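PDB 4CVU: beta-mannosidase from Trichoderma harzianum, which probably hydrolyses terminal beta-linked mannose residues from the non-reducing ends of oligosaccharides, as a glycoside hydrolase of family 2. Local coordinates for residues Arg344-Arg349 with Leu475-Ser480. Sequence-based numbering, arbitrary orientation.
With CD (cadmium ion), chain S.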
loop_
_atom_site.group_PDB
_atom_site.type_symbol
_atom_site.label_atom_id
_atom_site.label_comp_id
_atom_site.label_asym_id
_atom_site.label_seq_id
_atom_site.Cartn_x
_atom_site.Cartn_y
_atom_site.Cartn_z
ATOM N N ARG A 344 11.795 44.296 5.853
ATOM C CA ARG A 344 11.223 43.293 6.720
ATOM C C ARG A 344 9.823 43.712 7.178
ATOM O O ARG A 344 9.479 44.894 7.160
ATOM C CB ARG A 344 12.141 43.093 7.935
ATOM C CG ARG A 344 13.499 42.458 7.615
ATOM C CD ARG A 344 13.372 41.087 6.974
ATOM N NE ARG A 344 14.649 40.397 6.830
ATOM C CZ ARG A 344 15.442 40.456 5.764
ATOM N NH1 ARG A 344 15.131 41.181 4.718
ATOM N NH2 ARG A 344 16.566 39.767 5.746
ATOM N N ARG A 345 9.022 42.746 7.611
ATOM C CA ARG A 345 7.746 43.053 8.257
ATOM C C ARG A 345 7.901 42.877 9.770
ATOM O O ARG A 345 8.396 41.862 10.241
ATOM C CB ARG A 345 6.614 42.195 7.691
ATOM C CG ARG A 345 5.252 42.569 8.264
ATOM C CD ARG A 345 4.080 41.894 7.566
ATOM N NE ARG A 345 4.057 40.458 7.806
ATOM C CZ ARG A 345 3.127 39.609 7.382
ATOM N NH1 ARG A 345 2.084 40.038 6.691
ATOM N NH2 ARG A 345 3.235 38.316 7.686
ATOM N N VAL A 346 7.495 43.883 10.525
ATOM C CA VAL A 346 7.756 43.932 11.967
ATOM C C VAL A 346 6.522 44.278 12.802
ATOM O O VAL A 346 5.513 44.700 12.282
ATOM C CB VAL A 346 8.890 44.958 12.276
ATOM C CG1 VAL A 346 10.137 44.616 11.477
ATOM C CG2 VAL A 346 8.462 46.392 11.966
ATOM N N GLY A 347 6.638 44.124 14.117
ATOM C CA GLY A 347 5.599 44.542 15.056
ATOM C C GLY A 347 6.189 45.306 16.230
ATOM O O GLY A 347 7.369 45.125 16.582
ATOM N N PHE A 348 5.373 46.172 16.816
ATOM C CA PHE A 348 5.717 46.879 18.026
ATOM C C PHE A 348 5.041 46.191 19.179
ATOM O O PHE A 348 3.831 46.287 19.340
ATOM C CB PHE A 348 5.287 48.355 17.944
ATOM C CG PHE A 348 6.106 49.157 16.994
ATOM C CD1 PHE A 348 5.805 49.173 15.642
ATOM C CD2 PHE A 348 7.196 49.901 17.450
ATOM C CE1 PHE A 348 6.576 49.925 14.762
ATOM C CE2 PHE A 348 7.969 50.638 16.583
ATOM C CZ PHE A 348 7.659 50.653 15.238
ATOM N N ARG A 349 5.839 45.448 19.942
ATOM C CA ARG A 349 5.385 44.840 21.182
ATOM C C ARG A 349 6.545 44.394 22.036
ATOM O O ARG A 349 7.668 44.268 21.564
ATOM C CB ARG A 349 4.432 43.644 20.932
ATOM C CG ARG A 349 4.855 42.667 19.845
ATOM C CD ARG A 349 5.807 41.592 20.331
ATOM N NE ARG A 349 7.184 42.027 20.195
ATOM C CZ ARG A 349 8.213 41.216 19.985
ATOM N NH1 ARG A 349 8.033 39.913 19.862
ATOM N NH2 ARG A 349 9.432 41.730 19.884
ATOM N N LEU A 475 15.990 36.102 12.706
ATOM C CA LEU A 475 14.628 35.900 13.232
ATOM C C LEU A 475 14.112 37.013 14.126
ATOM O O LEU A 475 12.908 37.093 14.359
ATOM C CB LEU A 475 14.560 34.573 13.985
ATOM C CG LEU A 475 14.658 33.342 13.074
ATOM C CD1 LEU A 475 14.773 32.062 13.901
ATOM C CD2 LEU A 475 13.451 33.249 12.167
ATOM N N ASN A 476 15.019 37.901 14.579
ATOM C CA ASN A 476 14.722 38.857 15.644
ATOM C C ASN A 476 13.563 39.817 15.368
ATOM O O ASN A 476 12.904 40.266 16.289
ATOM C CB ASN A 476 15.960 39.701 15.987
ATOM C CG ASN A 476 15.823 40.371 17.320
ATOM O OD1 ASN A 476 15.786 39.718 18.356
ATOM N ND2 ASN A 476 15.692 41.676 17.300
ATOM N N HIS A 477 13.325 40.117 14.097
ATOM C CA HIS A 477 12.296 41.084 13.730
ATOM C C HIS A 477 10.865 40.561 13.718
ATOM O O HIS A 477 9.937 41.334 13.492
ATOM C CB HIS A 477 12.586 41.600 12.323
ATOM C CG HIS A 477 12.306 40.604 11.257
ATOM N ND1 HIS A 477 11.111 40.579 10.568
ATOM C CD2 HIS A 477 13.046 39.583 10.768
ATOM C CE1 HIS A 477 11.136 39.600 9.683
ATOM N NE2 HIS A 477 12.292 38.980 9.790
ATOM N N HIS A 478 10.700 39.239 13.870
ATOM C CA HIS A 478 9.376 38.628 13.860
ATOM C C HIS A 478 8.631 38.898 15.138
ATOM O O HIS A 478 9.106 38.523 16.216
ATOM C CB HIS A 478 9.503 37.119 13.646
ATOM C CG HIS A 478 9.862 36.754 12.249
ATOM N ND1 HIS A 478 8.988 36.935 11.201
ATOM C CD2 HIS A 478 10.994 36.256 11.716
ATOM C CE1 HIS A 478 9.550 36.516 10.086
ATOM N NE2 HIS A 478 10.779 36.132 10.361
ATOM N N ALA A 479 7.449 39.519 15.033
ATOM C CA ALA A 479 6.634 39.785 16.242
ATOM C C ALA A 479 6.192 38.519 16.986
ATOM O O ALA A 479 6.017 38.540 18.210
ATOM C CB ALA A 479 5.433 40.629 15.900
ATOM N N SER A 480 6.058 37.408 16.251
ATOM C CA SER A 480 5.660 36.122 16.866
ATOM C C SER A 480 6.744 35.518 17.785
ATOM O O SER A 480 6.436 34.726 18.667
ATOM C CB SER A 480 5.323 35.136 15.764
ATOM O OG SER A 480 6.521 34.644 15.226
HETATM CD CD CD S . 13.149 37.145 7.887
HETATM O O HOH W 1 6.855 40.521 12.259
HETATM O O HOH W 2 9.378 43.111 15.707
HETATM O O HOH W 3 13.532 35.145 9.248
HETATM O O HOH W 4 13.183 37.965 5.343
#
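His477 ND1 donates a hydrogen bond to Arg345 O at 3.0 Å. The carbonyl oxygen lies in the plane of the imidazole, but the donor sits well above the carbonyl plane. At the other ring nitrogen, also in the ring plane, His477 NE2 binds the cadmium ion at 2.8 Å. Two waters and Asp430 share the metal. In one of two conformers Arg349 NH1 lies 2.9 Å from Ala479 O, a weak and doubtful hydrogen bond. Two waters bridge the backbones: one accepts from Ala479 N and may donate to Arg345 O, the other may donate to Gly347 O and His477 O.

Packing surrounds the His477 ring. Arg344 CD lies over one face as a CH-pi contact, 3.9 Å from the ring centroid. The Arg344 chain bends at chi2 (-59°), which brings CD over the imidazole. His478 CG lies against the opposite face. With an alanine at Arg344, the CH-pi contact of CD would be lost and a gap would probably open over that part of the ring. Val346 CG1 meets His477 CB at 4.0 Å. Gly347 has no side chain, and its CA packs on Ala479 CB at the same distance; the backbones come close here.

The contact joins the edge strand 340-346 of the beta-sandwich domain to the loop between helix 458-475 and strand 481-485 of the catalytic barrel. The ring of His477 is held at ND1 by a backbone carbonyl and, over a long bond, at NE2 by cadmium. With ND1 donating its proton, NE2 is left to offer its lone pair to cadmium, consistent with a neutral imidazole.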